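Local structure of enolase from the environmental genome shotgun sequencing of the Sargasso Sea (2QGY) at residues D175-S180 against K211-E216; S235-I240 against R266-I271; A140-D145 against R155-F160; V136-T141 against K163-I168; H302-M307 against P331-F336. The protein is of unknown function but, like other magnesium-dependent enolase-superfamily enzymes, probably removes a proton next to a carboxylate group of its substrate. All coordinates share one frame; numbering follows the deposited sequence.

Contacts 4 and 3 both start from strand 135-141, the first strand of the barrel, and share A140 and T141. Contact 3 closes first, on helix 150-162. Contact 4 closes just after that helix, where the chain enters strand 168-170, so its span takes in the whole of contact 3. Contact 1 follows and joins helices 177-191 and 207-217. Contact 2 then ties helix 234-243 to the turn after helix 257-265, and the salt bridge K211-E239 connects it to contact 1. Contact 5 comes last. It joins the loops after strands 298-299 and 327-329, and its P331 packs on A140, which brings the end of the barrel back to its start.

Contact 1. Residues D175-S180 against K211-E216; sequences DSLSIS and KSFLKE
L177 meets S212, F213 and E216 at the start of helix 177-191. Its CG is anti to the backbone N (chi1 168°), which sends the two methyl groups toward helix 207-217. CD1 lies closest to the backbone, 3.6 Å from F213 CA, with the ring and CB of F213 a little further off. CD2 touches S212 CB and E216 CG, at 4.2 Å from each. The side chains of L177 and E216 cross at about a right angle. One turn further on, S180 touches the F213 ring with its CB, 3.7 Å from F213 CE1. Its OG turns back into its own helix and donates to S176 O at 2.8 Å, from above the carbonyl plane. That carbonyl also accepts from S180 N, and S180 OG is bonded to L174 as well. I181 and V184 cover more of the F213 ring. The two neighbouring barrel helices meet here through carbon contacts, while the buried hydroxyl of S180 is satisfied within its own part of the chain.

Contact 2. Residues S235-I240 against R266-I271; sequences SLLTEI and RNAADI
T238 and A268 bring the backbones together, with CA atoms 4.6 Å apart, where the chain leaves helix 257-265 through a Schellman motif at N267. T238 CG2 packs against this turn. It is 3.6 Å from A268 CB and 3.5 Å from R266 O. On the other branch, T238 OG1 sits between the backbone N and the carbonyl carbon (chi1 69°). From there it donates to S235 O at 2.7 Å, on the same face of that carbonyl as E239 N. OG1 also accepts from a water at 2.6 Å. The same water accepts from R266 NH1 at 2.9 Å and lies in the plane of the guanidinium group, at its edge. R266 bends at chi2 and chi3 to reach this place. Its NH2 pairs with E262 of its own chain and its NH1 with E262 of the second subunit, which also bonds to S235 OG. L237 CB rests 3.7 Å from A268 O, a buried carbonyl with no polar partner in the model. L237 continues onto V248 and T250 of strand 248-250. S235 and R266 reach the second subunit, while A268 packs on I234 of helix 234-243 and L263 of helix 257-265.

Contact 3. Residues A140-D145 against R155-F160; sequences ATCWSD and RQIEKF
F160 reaches from helix 150-162 to the end of strand 135-141. Its CG is anti to the carbonyl carbon (chi1 -71°), and the ring points at A140, T141 and C142. At the base, CB packs on I168 CD1. Further out, CD2 lies 3.9 Å from A140 CB. CE2 is 3.5 Å from T141 O, which sits at the ring edge near its plane, and 3.8 Å from C142 CA. CZ, at the tip, meets P331 CG. C142 answers from the strand side. Its SG is anti to the backbone N (chi1 -169°) and is directed at the helix. It stands 5.0 Å from the centroid of the F160 ring, 38° off the normal, a Cys sulfur-aromatic contact of oblique geometry. The sulfur also touches Q156 CG at 3.9 Å and I157 CG1 at 4.0 Å. I157 carries the packing on to F183 and V187 of helix 177-191. This is the strand-to-helix interface of a beta-alpha-beta unit, the first of the TIM-type barrel of the enolase superfamily.

Contact 4. Residues V136-T141 against K163-I168; sequences VPIYAT and KKYGGI
The Y165 ring is held between A140 CB on one face and K163 CB on the other, both placed toward its rim. A140 CB makes a CH-pi contact, 3.8 Å from the ring centroid. I138 CD1 comes obliquely to the same ring and lies 3.6 Å from Y165 CD1, with CG1 of I138 between the backbone N and the carbonyl carbon (chi1 49°). The Y139 ring leaves the contact, stands edge-to-face with W224 and bonds to K169 through its hydroxyl. A140 N donates to G167 O at 3.0 Å in a nearly straight bond (172°), and A140 pairs with I168 in a parallel bridge. I168 CA adds a CA-H...O contact to A140 O at 3.2 Å. The bond from G166 N to I138 O is weak and bent. Lacking side chains, G166 can come close to I138 O and G167 to Y139 CB. One straight backbone bond and the packing of the Y165 ring thus join these segments, and K169 continues the pairing with A140 and C142.

Contact 5. Residues H302-M307 against P331-F336; sequences HCWNSM and PDYINF
W304 holds its indole anti to the backbone N (chi1 -173°), and Y333 turns its ring beside its own backbone N (chi1 -76°), so that NE1 and OH meet. W304 NE1 donates to Y333 OH at 3.0 Å. The bond is bent, 141° at the hydrogen, and the oxygen is tilted out of the indole plane. The same hydroxyl is bonded to K34 N, so two N-H groups grip it, which should limit movement of the end of the ring. The five-membered ring of W304 and the Y333 ring stand rim to rim, with centroids 5.7 Å apart. These two loops follow strands 298-299 and 327-329, at the end of the barrel that carries the active site in the enolase superfamily, and the W304 side chain is about 8 Å from the magnesium ion. K34 belongs to the N-terminal family region, which suggests a tie between the two domains. N305 O sits at the edge of the Y333 ring, in its plane, 3.3 Å from CD2. M307 CG touches Y333 CB and I334 CD1, each at 3.7 Å, and its side chain crosses that of Y333 at about a right angle. S337 OG bonds to both M307 N and Y333 O.

Contact 1. Residues D175-S180 against K211-E216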
# COMPACT_ATOMS: atom_id res chain seq x y z
N ASP A 175 -23.39 -12.55 15.13
CA ASP A 175 -23.93 -13.62 14.28
C ASP A 175 -25.12 -13.23 13.43
O ASP A 175 -25.24 -13.68 12.29
CB ASP A 175 -24.27 -14.87 15.11
CG ASP A 175 -23.08 -15.78 15.28
OD1 ASP A 175 -21.96 -15.37 14.89
OD2 ASP A 175 -23.27 -16.91 15.81
N SER A 176 -26.00 -12.40 13.98
CA SER A 176 -27.21 -11.98 13.29
C SER A 176 -27.59 -10.57 13.71
O SER A 176 -27.07 -10.05 14.71
CB SER A 176 -28.34 -12.96 13.59
OG SER A 176 -28.74 -12.87 14.95
N LEU A 177 -28.50 -9.95 12.96
CA LEU A 177 -28.97 -8.60 13.26
C LEU A 177 -29.46 -8.48 14.69
O LEU A 177 -29.05 -7.58 15.42
CB LEU A 177 -30.07 -8.15 12.27
CG LEU A 177 -30.84 -6.86 12.63
CD1 LEU A 177 -29.91 -5.66 12.75
CD2 LEU A 177 -31.96 -6.57 11.62
N SER A 178 -30.33 -9.40 15.11
CA SER A 178 -30.95 -9.23 16.43
C SER A 178 -29.98 -9.50 17.58
O SER A 178 -30.11 -8.92 18.66
CB SER A 178 -32.27 -10.01 16.53
OG SER A 178 -32.16 -11.22 17.26
N ILE A 179 -28.98 -10.36 17.36
CA ILE A 179 -27.93 -10.59 18.35
C ILE A 179 -27.03 -9.31 18.43
O ILE A 179 -26.67 -8.87 19.52
CB ILE A 179 -27.12 -11.88 18.01
CG1 ILE A 179 -27.99 -13.13 18.29
CG2 ILE A 179 -25.83 -11.93 18.80
CD1 ILE A 179 -27.43 -14.46 17.74
N SER A 180 -26.74 -8.72 17.28
CA SER A 180 -25.97 -7.46 17.19
C SER A 180 -26.65 -6.32 17.94
O SER A 180 -26.03 -5.60 18.72
CB SER A 180 -25.78 -7.07 15.72
OG SER A 180 -25.09 -8.09 15.00
N LYS A 211 -26.95 -1.98 6.23
CA LYS A 211 -28.10 -1.09 6.17
C LYS A 211 -29.18 -1.45 7.18
O LYS A 211 -29.68 -0.57 7.87
CB LYS A 211 -28.65 -1.04 4.74
CG LYS A 211 -27.81 -0.22 3.79
CD LYS A 211 -28.28 -0.48 2.37
CE LYS A 211 -27.67 0.49 1.39
NZ LYS A 211 -27.97 0.04 -0.01
N SER A 212 -29.50 -2.75 7.31
CA SER A 212 -30.51 -3.18 8.27
C SER A 212 -30.06 -2.87 9.70
O SER A 212 -30.85 -2.36 10.50
CB SER A 212 -30.84 -4.66 8.07
OG SER A 212 -31.05 -4.96 6.70
N PHE A 213 -28.79 -3.14 10.00
CA PHE A 213 -28.24 -2.82 11.31
C PHE A 213 -28.35 -1.33 11.62
O PHE A 213 -28.86 -0.93 12.66
CB PHE A 213 -26.77 -3.28 11.45
CG PHE A 213 -26.15 -2.94 12.77
CD1 PHE A 213 -26.40 -3.72 13.90
CD2 PHE A 213 -25.31 -1.83 12.90
CE1 PHE A 213 -25.84 -3.41 15.13
CE2 PHE A 213 -24.74 -1.49 14.13
CZ PHE A 213 -24.99 -2.30 15.26
N LEU A 214 -27.89 -0.50 10.69
CA LEU A 214 -27.88 0.94 10.91
C LEU A 214 -29.30 1.51 11.09
O LEU A 214 -29.50 2.49 11.81
CB LEU A 214 -27.17 1.65 9.76
CG LEU A 214 -25.65 1.41 9.74
CD1 LEU A 214 -25.03 2.09 8.53
CD2 LEU A 214 -25.00 1.89 11.05
N LYS A 215 -30.27 0.88 10.44
CA LYS A 215 -31.67 1.28 10.57
C LYS A 215 -32.19 0.97 11.99
O LYS A 215 -32.93 1.76 12.59
CB LYS A 215 -32.51 0.58 9.51
CG LYS A 215 -33.88 1.19 9.28
CD LYS A 215 -34.48 0.67 7.97
CE LYS A 215 -35.56 1.62 7.43
NZ LYS A 215 -35.97 1.30 6.02
N GLU A 216 -31.77 -0.15 12.54
CA GLU A 216 -32.22 -0.56 13.88
C GLU A 216 -31.40 0.05 15.01
O GLU A 216 -31.86 0.12 16.16
CB GLU A 216 -32.24 -2.09 13.99
CG GLU A 216 -33.08 -2.78 12.92
CD GLU A 216 -34.56 -2.45 13.02
OE1 GLU A 216 -35.04 -2.27 14.16
OE2 GLU A 216 -35.24 -2.37 11.96

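Contact 2. Residues S235-I240 against R266-I271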
# COMPACT_ATOMS: atom_id res chain seq x y z
N SER A 235 -17.85 5.71 -3.34
CA SER A 235 -19.25 5.74 -3.77
C SER A 235 -20.17 5.25 -2.67
O SER A 235 -21.19 5.90 -2.37
CB SER A 235 -19.43 4.91 -5.04
OG SER A 235 -18.71 5.52 -6.10
N LEU A 236 -19.83 4.11 -2.07
CA LEU A 236 -20.64 3.52 -0.99
C LEU A 236 -20.58 4.33 0.29
O LEU A 236 -21.58 4.45 1.00
CB LEU A 236 -20.21 2.08 -0.69
CG LEU A 236 -21.04 0.96 -1.29
CD1 LEU A 236 -20.88 0.92 -2.81
CD2 LEU A 236 -20.66 -0.38 -0.65
N LEU A 237 -19.41 4.89 0.58
CA LEU A 237 -19.29 5.73 1.78
C LEU A 237 -20.26 6.91 1.69
O LEU A 237 -20.97 7.25 2.66
CB LEU A 237 -17.87 6.28 1.96
CG LEU A 237 -16.78 5.46 2.63
CD1 LEU A 237 -15.43 6.16 2.37
CD2 LEU A 237 -17.05 5.35 4.12
N THR A 238 -20.26 7.56 0.53
CA THR A 238 -21.16 8.70 0.35
C THR A 238 -22.60 8.22 0.48
O THR A 238 -23.40 8.86 1.14
CB THR A 238 -20.91 9.44 -0.97
OG1 THR A 238 -21.30 8.61 -2.08
CG2 THR A 238 -19.41 9.86 -1.10
N GLU A 239 -22.92 7.09 -0.12
CA GLU A 239 -24.28 6.56 -0.05
C GLU A 239 -24.73 6.34 1.42
O GLU A 239 -25.83 6.74 1.82
CB GLU A 239 -24.38 5.28 -0.85
CG GLU A 239 -25.65 4.49 -0.59
CD GLU A 239 -25.80 3.34 -1.54
OE1 GLU A 239 -25.19 3.42 -2.64
OE2 GLU A 239 -26.54 2.40 -1.20
N ILE A 240 -23.87 5.72 2.22
CA ILE A 240 -24.15 5.52 3.66
C ILE A 240 -24.30 6.82 4.41
O ILE A 240 -25.27 6.99 5.17
CB ILE A 240 -23.04 4.69 4.37
CG1 ILE A 240 -23.08 3.23 3.91
CG2 ILE A 240 -23.19 4.81 5.92
CD1 ILE A 240 -24.24 2.39 4.45
N ARG A 266 -15.48 14.61 -2.02
CA ARG A 266 -16.70 13.86 -2.22
C ARG A 266 -17.68 13.93 -1.03
O ARG A 266 -18.71 13.25 -1.06
CB ARG A 266 -16.34 12.39 -2.50
CG ARG A 266 -15.54 12.15 -3.82
CD ARG A 266 -16.45 11.96 -5.04
NE ARG A 266 -17.17 10.70 -4.96
CZ ARG A 266 -16.64 9.50 -5.25
NH1 ARG A 266 -17.39 8.42 -5.13
NH2 ARG A 266 -15.38 9.37 -5.68
N ASN A 267 -17.34 14.70 -0.02
CA ASN A 267 -18.11 14.75 1.24
C ASN A 267 -18.43 13.34 1.73
O ASN A 267 -19.58 13.01 2.02
CB ASN A 267 -19.42 15.58 1.07
CG ASN A 267 -19.14 17.03 0.70
OD1 ASN A 267 -19.78 17.59 -0.20
ND2 ASN A 267 -18.15 17.62 1.36
N ALA A 268 -17.39 12.50 1.82
CA ALA A 268 -17.63 11.08 2.01
C ALA A 268 -17.61 10.62 3.47
O ALA A 268 -17.95 9.47 3.77
CB ALA A 268 -16.65 10.25 1.16
N ALA A 269 -17.26 11.51 4.38
CA ALA A 269 -17.14 11.16 5.79
C ALA A 269 -17.19 12.37 6.68
O ALA A 269 -16.99 13.50 6.23
CB ALA A 269 -15.84 10.37 6.04
N ASP A 270 -17.47 12.13 7.95
CA ASP A 270 -17.57 13.18 8.95
C ASP A 270 -16.27 13.29 9.77
O ASP A 270 -15.94 14.37 10.29
CB ASP A 270 -18.75 12.84 9.86
CG ASP A 270 -20.07 12.79 9.08
OD1 ASP A 270 -20.47 13.87 8.63
OD2 ASP A 270 -20.69 11.71 8.87
N ILE A 271 -15.57 12.17 9.89
CA ILE A 271 -14.35 12.08 10.73
C ILE A 271 -13.38 11.16 10.00
O ILE A 271 -13.78 10.14 9.46
CB ILE A 271 -14.68 11.44 12.12
CG1 ILE A 271 -15.72 12.27 12.90
CG2 ILE A 271 -13.38 11.23 12.97
CD1 ILE A 271 -16.37 11.52 14.09
O HOH W 1 -20.11 9.20 -4.32

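Contact 3. Residues A140-D145 against R155-F160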
# COMPACT_ATOMS: atom_id res chain seq x y z
N ALA A 140 -12.03 4.63 24.76
CA ALA A 140 -11.45 3.31 24.88
C ALA A 140 -12.08 2.33 23.93
O ALA A 140 -13.33 2.24 23.82
CB ALA A 140 -11.60 2.80 26.32
N THR A 141 -11.23 1.57 23.25
CA THR A 141 -11.69 0.55 22.33
C THR A 141 -11.73 -0.80 23.03
O THR A 141 -10.78 -1.19 23.68
CB THR A 141 -10.79 0.48 21.09
OG1 THR A 141 -10.95 1.69 20.35
CG2 THR A 141 -11.15 -0.69 20.20
N CYS A 142 -12.88 -1.47 22.90
CA CYS A 142 -13.09 -2.80 23.50
C CYS A 142 -13.04 -3.86 22.40
O CYS A 142 -14.01 -4.07 21.68
CB CYS A 142 -14.46 -2.88 24.15
SG CYS A 142 -14.57 -4.36 25.13
N TRP A 143 -11.89 -4.51 22.27
CA TRP A 143 -11.72 -5.50 21.24
C TRP A 143 -10.77 -6.58 21.71
O TRP A 143 -9.77 -6.29 22.37
CB TRP A 143 -11.11 -4.82 19.99
CG TRP A 143 -10.98 -5.76 18.83
CD1 TRP A 143 -11.92 -6.02 17.86
CD2 TRP A 143 -9.85 -6.57 18.53
NE1 TRP A 143 -11.43 -6.96 16.98
CE2 TRP A 143 -10.16 -7.30 17.36
CE3 TRP A 143 -8.58 -6.74 19.12
CZ2 TRP A 143 -9.25 -8.20 16.77
CZ3 TRP A 143 -7.69 -7.64 18.55
CH2 TRP A 143 -8.03 -8.35 17.38
N SER A 144 -11.07 -7.83 21.36
CA SER A 144 -10.14 -8.94 21.65
C SER A 144 -10.03 -9.96 20.50
O SER A 144 -11.00 -10.23 19.79
CB SER A 144 -10.51 -9.66 22.93
OG SER A 144 -9.60 -10.75 23.15
N ASP A 145 -8.84 -10.54 20.35
CA ASP A 145 -8.63 -11.62 19.37
C ASP A 145 -8.88 -13.00 19.96
O ASP A 145 -8.79 -14.00 19.24
CB ASP A 145 -7.24 -11.55 18.73
CG ASP A 145 -6.12 -11.92 19.70
OD1 ASP A 145 -6.23 -11.57 20.89
OD2 ASP A 145 -5.12 -12.53 19.23
N ARG A 155 -18.82 -7.61 30.71
CA ARG A 155 -18.09 -7.41 31.96
C ARG A 155 -16.86 -6.52 31.73
O ARG A 155 -16.50 -5.70 32.58
CB ARG A 155 -17.66 -8.75 32.59
CG ARG A 155 -18.83 -9.66 33.03
CD ARG A 155 -18.37 -11.08 33.45
NE ARG A 155 -17.62 -11.78 32.39
CZ ARG A 155 -16.30 -11.97 32.39
NH1 ARG A 155 -15.56 -11.52 33.41
NH2 ARG A 155 -15.72 -12.60 31.38
N GLN A 156 -16.25 -6.65 30.55
CA GLN A 156 -15.15 -5.75 30.17
C GLN A 156 -15.67 -4.34 29.95
O GLN A 156 -14.98 -3.37 30.26
CB GLN A 156 -14.44 -6.25 28.91
CG GLN A 156 -13.13 -5.50 28.56
CD GLN A 156 -11.95 -5.80 29.48
OE1 GLN A 156 -12.12 -6.33 30.57
NE2 GLN A 156 -10.75 -5.44 29.03
N ILE A 157 -16.87 -4.22 29.39
CA ILE A 157 -17.47 -2.90 29.17
C ILE A 157 -17.87 -2.25 30.51
O ILE A 157 -17.74 -1.05 30.65
CB ILE A 157 -18.63 -2.97 28.11
CG1 ILE A 157 -18.03 -3.17 26.71
CG2 ILE A 157 -19.46 -1.68 28.10
CD1 ILE A 157 -18.85 -4.05 25.82
N GLU A 158 -18.31 -3.03 31.50
CA GLU A 158 -18.50 -2.51 32.87
C GLU A 158 -17.22 -1.93 33.47
O GLU A 158 -17.25 -0.89 34.14
CB GLU A 158 -18.98 -3.61 33.80
CG GLU A 158 -20.46 -3.87 33.82
CD GLU A 158 -20.77 -5.12 34.61
OE1 GLU A 158 -20.09 -5.34 35.65
OE2 GLU A 158 -21.68 -5.87 34.18
N LYS A 159 -16.11 -2.63 33.24
CA LYS A 159 -14.80 -2.23 33.73
C LYS A 159 -14.43 -0.87 33.14
O LYS A 159 -14.14 0.06 33.87
CB LYS A 159 -13.77 -3.30 33.37
CG LYS A 159 -12.36 -3.05 33.90
CD LYS A 159 -11.32 -4.00 33.25
CE LYS A 159 -11.40 -5.43 33.81
NZ LYS A 159 -10.50 -6.42 33.08
N PHE A 160 -14.45 -0.77 31.81
CA PHE A 160 -14.23 0.49 31.11
C PHE A 160 -15.16 1.62 31.61
O PHE A 160 -14.73 2.75 31.83
CB PHE A 160 -14.42 0.29 29.60
CG PHE A 160 -13.31 -0.52 28.91
CD1 PHE A 160 -12.35 -1.23 29.64
CD2 PHE A 160 -13.22 -0.54 27.52
CE1 PHE A 160 -11.36 -1.97 29.01
CE2 PHE A 160 -12.22 -1.28 26.87
CZ PHE A 160 -11.28 -1.99 27.62

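Contact 4. Residues V136-T141 against K163-I168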
# COMPACT_ATOMS: atom_id res chain seq x y z
N VAL A 136 -5.94 15.80 26.46
CA VAL A 136 -6.51 15.31 25.21
C VAL A 136 -7.65 14.37 25.49
O VAL A 136 -7.43 13.33 26.10
CB VAL A 136 -5.42 14.58 24.37
CG1 VAL A 136 -6.06 13.82 23.15
CG2 VAL A 136 -4.35 15.58 23.95
N PRO A 137 -8.89 14.71 25.06
CA PRO A 137 -9.95 13.75 25.32
C PRO A 137 -9.67 12.40 24.65
O PRO A 137 -9.16 12.36 23.52
CB PRO A 137 -11.18 14.40 24.67
CG PRO A 137 -10.85 15.93 24.73
CD PRO A 137 -9.38 15.93 24.39
N ILE A 138 -10.00 11.32 25.35
CA ILE A 138 -9.79 9.96 24.81
C ILE A 138 -11.04 9.11 24.87
O ILE A 138 -11.98 9.42 25.60
CB ILE A 138 -8.62 9.23 25.57
CG1 ILE A 138 -8.78 9.34 27.09
CG2 ILE A 138 -7.27 9.81 25.17
CD1 ILE A 138 -9.63 8.29 27.74
N TYR A 139 -11.06 8.01 24.12
CA TYR A 139 -12.08 7.01 24.27
C TYR A 139 -11.36 5.65 24.24
O TYR A 139 -10.22 5.56 23.77
CB TYR A 139 -13.13 7.10 23.14
CG TYR A 139 -12.63 6.60 21.79
CD1 TYR A 139 -12.80 5.26 21.42
CD2 TYR A 139 -11.96 7.45 20.90
CE1 TYR A 139 -12.30 4.76 20.17
CE2 TYR A 139 -11.47 6.99 19.67
CZ TYR A 139 -11.63 5.65 19.32
OH TYR A 139 -11.18 5.20 18.11
N ALA A 140 -12.03 4.63 24.76
CA ALA A 140 -11.45 3.31 24.88
C ALA A 140 -12.08 2.33 23.93
O ALA A 140 -13.33 2.24 23.82
CB ALA A 140 -11.60 2.80 26.32
N THR A 141 -11.23 1.57 23.25
CA THR A 141 -11.69 0.55 22.33
C THR A 141 -11.73 -0.80 23.03
O THR A 141 -10.78 -1.19 23.68
CB THR A 141 -10.79 0.48 21.09
OG1 THR A 141 -10.95 1.69 20.35
CG2 THR A 141 -11.15 -0.69 20.20
N LYS A 163 -14.11 3.36 34.57
CA LYS A 163 -12.89 4.13 34.41
C LYS A 163 -13.14 5.55 33.92
O LYS A 163 -12.24 6.36 33.91
CB LYS A 163 -11.91 3.39 33.48
CG LYS A 163 -11.49 2.00 33.95
CD LYS A 163 -10.66 2.04 35.24
CE LYS A 163 -9.43 2.94 35.12
NZ LYS A 163 -9.20 3.73 36.38
N LYS A 164 -14.37 5.84 33.53
CA LYS A 164 -14.77 7.20 33.16
C LYS A 164 -14.01 7.77 31.96
O LYS A 164 -13.68 8.96 31.94
CB LYS A 164 -14.67 8.14 34.37
CG LYS A 164 -15.57 7.73 35.56
CD LYS A 164 -15.22 8.51 36.85
CE LYS A 164 -15.52 10.01 36.75
NZ LYS A 164 -16.79 10.24 36.01
N TYR A 165 -13.73 6.92 30.96
CA TYR A 165 -13.19 7.37 29.66
C TYR A 165 -14.14 8.32 28.95
O TYR A 165 -15.31 8.43 29.32
CB TYR A 165 -12.92 6.18 28.75
CG TYR A 165 -12.02 5.12 29.33
CD1 TYR A 165 -10.72 5.43 29.71
CD2 TYR A 165 -12.46 3.82 29.49
CE1 TYR A 165 -9.89 4.46 30.25
CE2 TYR A 165 -11.64 2.84 30.01
CZ TYR A 165 -10.36 3.16 30.38
OH TYR A 165 -9.53 2.20 30.91
N GLY A 166 -13.66 8.98 27.90
CA GLY A 166 -14.49 9.91 27.14
C GLY A 166 -15.51 9.23 26.26
O GLY A 166 -16.36 9.90 25.66
N GLY A 167 -15.44 7.90 26.18
CA GLY A 167 -16.26 7.12 25.26
C GLY A 167 -15.82 5.67 25.23
O GLY A 167 -14.74 5.35 25.72
N ILE A 168 -16.66 4.79 24.71
CA ILE A 168 -16.27 3.39 24.51
C ILE A 168 -16.62 3.00 23.08
O ILE A 168 -17.74 3.29 22.60
CB ILE A 168 -16.98 2.44 25.53
CG1 ILE A 168 -16.45 2.68 26.94
CG2 ILE A 168 -16.77 0.95 25.15
CD1 ILE A 168 -17.25 1.99 28.06

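Contact 5. Residues H302-M307 against P331-F336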
# COMPACT_ATOMS: atom_id res chain seq x y z
N HIS A 302 -6.35 6.81 14.61
CA HIS A 302 -6.52 5.43 14.98
C HIS A 302 -5.19 5.10 15.66
O HIS A 302 -4.17 5.69 15.33
CB HIS A 302 -6.71 4.63 13.68
CG HIS A 302 -6.71 3.13 13.82
ND1 HIS A 302 -5.58 2.37 13.64
CD2 HIS A 302 -7.73 2.24 13.97
CE1 HIS A 302 -5.88 1.09 13.72
NE2 HIS A 302 -7.18 0.98 13.94
N CYS A 303 -5.21 4.23 16.66
CA CYS A 303 -3.97 3.92 17.37
C CYS A 303 -3.97 2.47 17.86
O CYS A 303 -3.96 2.19 19.07
CB CYS A 303 -3.71 4.91 18.53
SG CYS A 303 -1.97 4.73 19.15
N TRP A 304 -4.01 1.53 16.92
CA TRP A 304 -3.86 0.14 17.30
C TRP A 304 -2.36 -0.17 17.22
O TRP A 304 -1.84 -0.74 16.25
CB TRP A 304 -4.73 -0.78 16.43
CG TRP A 304 -4.72 -2.21 16.90
CD1 TRP A 304 -4.74 -2.66 18.18
CD2 TRP A 304 -4.63 -3.37 16.07
NE1 TRP A 304 -4.69 -4.04 18.21
CE2 TRP A 304 -4.65 -4.50 16.93
CE3 TRP A 304 -4.57 -3.57 14.69
CZ2 TRP A 304 -4.59 -5.82 16.44
CZ3 TRP A 304 -4.52 -4.88 14.19
CH2 TRP A 304 -4.51 -5.98 15.08
N ASN A 305 -1.67 0.25 18.27
CA ASN A 305 -0.19 0.29 18.34
C ASN A 305 0.12 0.15 19.83
O ASN A 305 -0.79 -0.02 20.66
CB ASN A 305 0.33 1.66 17.90
CG ASN A 305 0.07 1.95 16.41
OD1 ASN A 305 0.53 1.23 15.53
ND2 ASN A 305 -0.60 3.04 16.15
N SER A 306 1.40 0.23 20.19
CA SER A 306 1.71 0.29 21.64
C SER A 306 1.18 1.57 22.24
O SER A 306 0.95 2.54 21.54
CB SER A 306 3.19 0.21 21.90
OG SER A 306 3.77 1.51 21.94
N MET A 307 0.99 1.56 23.56
CA MET A 307 0.56 2.78 24.23
C MET A 307 1.77 3.59 24.71
O MET A 307 1.65 4.44 25.61
CB MET A 307 -0.44 2.49 25.39
CG MET A 307 -1.87 1.96 24.97
SD MET A 307 -2.83 3.20 24.05
CE MET A 307 -2.57 2.62 22.36
N PRO A 331 -7.17 0.25 26.51
CA PRO A 331 -6.82 0.22 27.93
C PRO A 331 -6.00 -1.02 28.28
O PRO A 331 -5.09 -0.90 29.10
CB PRO A 331 -8.18 0.20 28.63
CG PRO A 331 -9.08 0.95 27.70
CD PRO A 331 -8.63 0.38 26.32
N ASP A 332 -6.26 -2.16 27.63
CA ASP A 332 -5.55 -3.41 27.96
C ASP A 332 -4.09 -3.42 27.53
O ASP A 332 -3.33 -4.30 27.93
CB ASP A 332 -6.29 -4.64 27.44
CG ASP A 332 -6.58 -4.58 25.93
OD1 ASP A 332 -7.17 -3.58 25.46
OD2 ASP A 332 -6.23 -5.55 25.23
N TYR A 333 -3.70 -2.46 26.70
CA TYR A 333 -2.31 -2.29 26.30
C TYR A 333 -1.53 -1.35 27.23
O TYR A 333 -0.29 -1.17 27.09
CB TYR A 333 -2.26 -1.71 24.88
CG TYR A 333 -2.57 -2.71 23.75
CD1 TYR A 333 -3.14 -3.97 24.01
CD2 TYR A 333 -2.28 -2.38 22.43
CE1 TYR A 333 -3.41 -4.88 22.95
CE2 TYR A 333 -2.55 -3.26 21.38
CZ TYR A 333 -3.09 -4.50 21.64
OH TYR A 333 -3.33 -5.37 20.58
N ILE A 334 -2.24 -0.71 28.17
CA ILE A 334 -1.56 0.27 29.01
C ILE A 334 -0.51 -0.35 29.95
O ILE A 334 0.64 0.06 29.94
CB ILE A 334 -2.53 1.14 29.81
CG1 ILE A 334 -3.42 1.99 28.87
CG2 ILE A 334 -1.77 2.02 30.80
CD1 ILE A 334 -2.74 3.26 28.31
N ASN A 335 -0.90 -1.34 30.75
CA ASN A 335 0.10 -1.88 31.69
C ASN A 335 1.12 -2.75 30.97
O ASN A 335 2.28 -2.82 31.39
CB ASN A 335 -0.56 -2.65 32.82
CG ASN A 335 -1.38 -1.75 33.72
OD1 ASN A 335 -1.02 -0.61 34.00
ND2 ASN A 335 -2.50 -2.28 34.18
N PHE A 336 0.72 -3.39 29.86
CA PHE A 336 1.71 -4.04 29.04
C PHE A 336 2.83 -3.06 28.63
O PHE A 336 4.02 -3.37 28.70
CB PHE A 336 1.14 -4.67 27.78
CG PHE A 336 2.19 -5.30 26.93
CD1 PHE A 336 2.73 -6.53 27.31
CD2 PHE A 336 2.70 -4.64 25.81
CE1 PHE A 336 3.73 -7.10 26.58
CE2 PHE A 336 3.71 -5.21 25.07
CZ PHE A 336 4.24 -6.45 25.45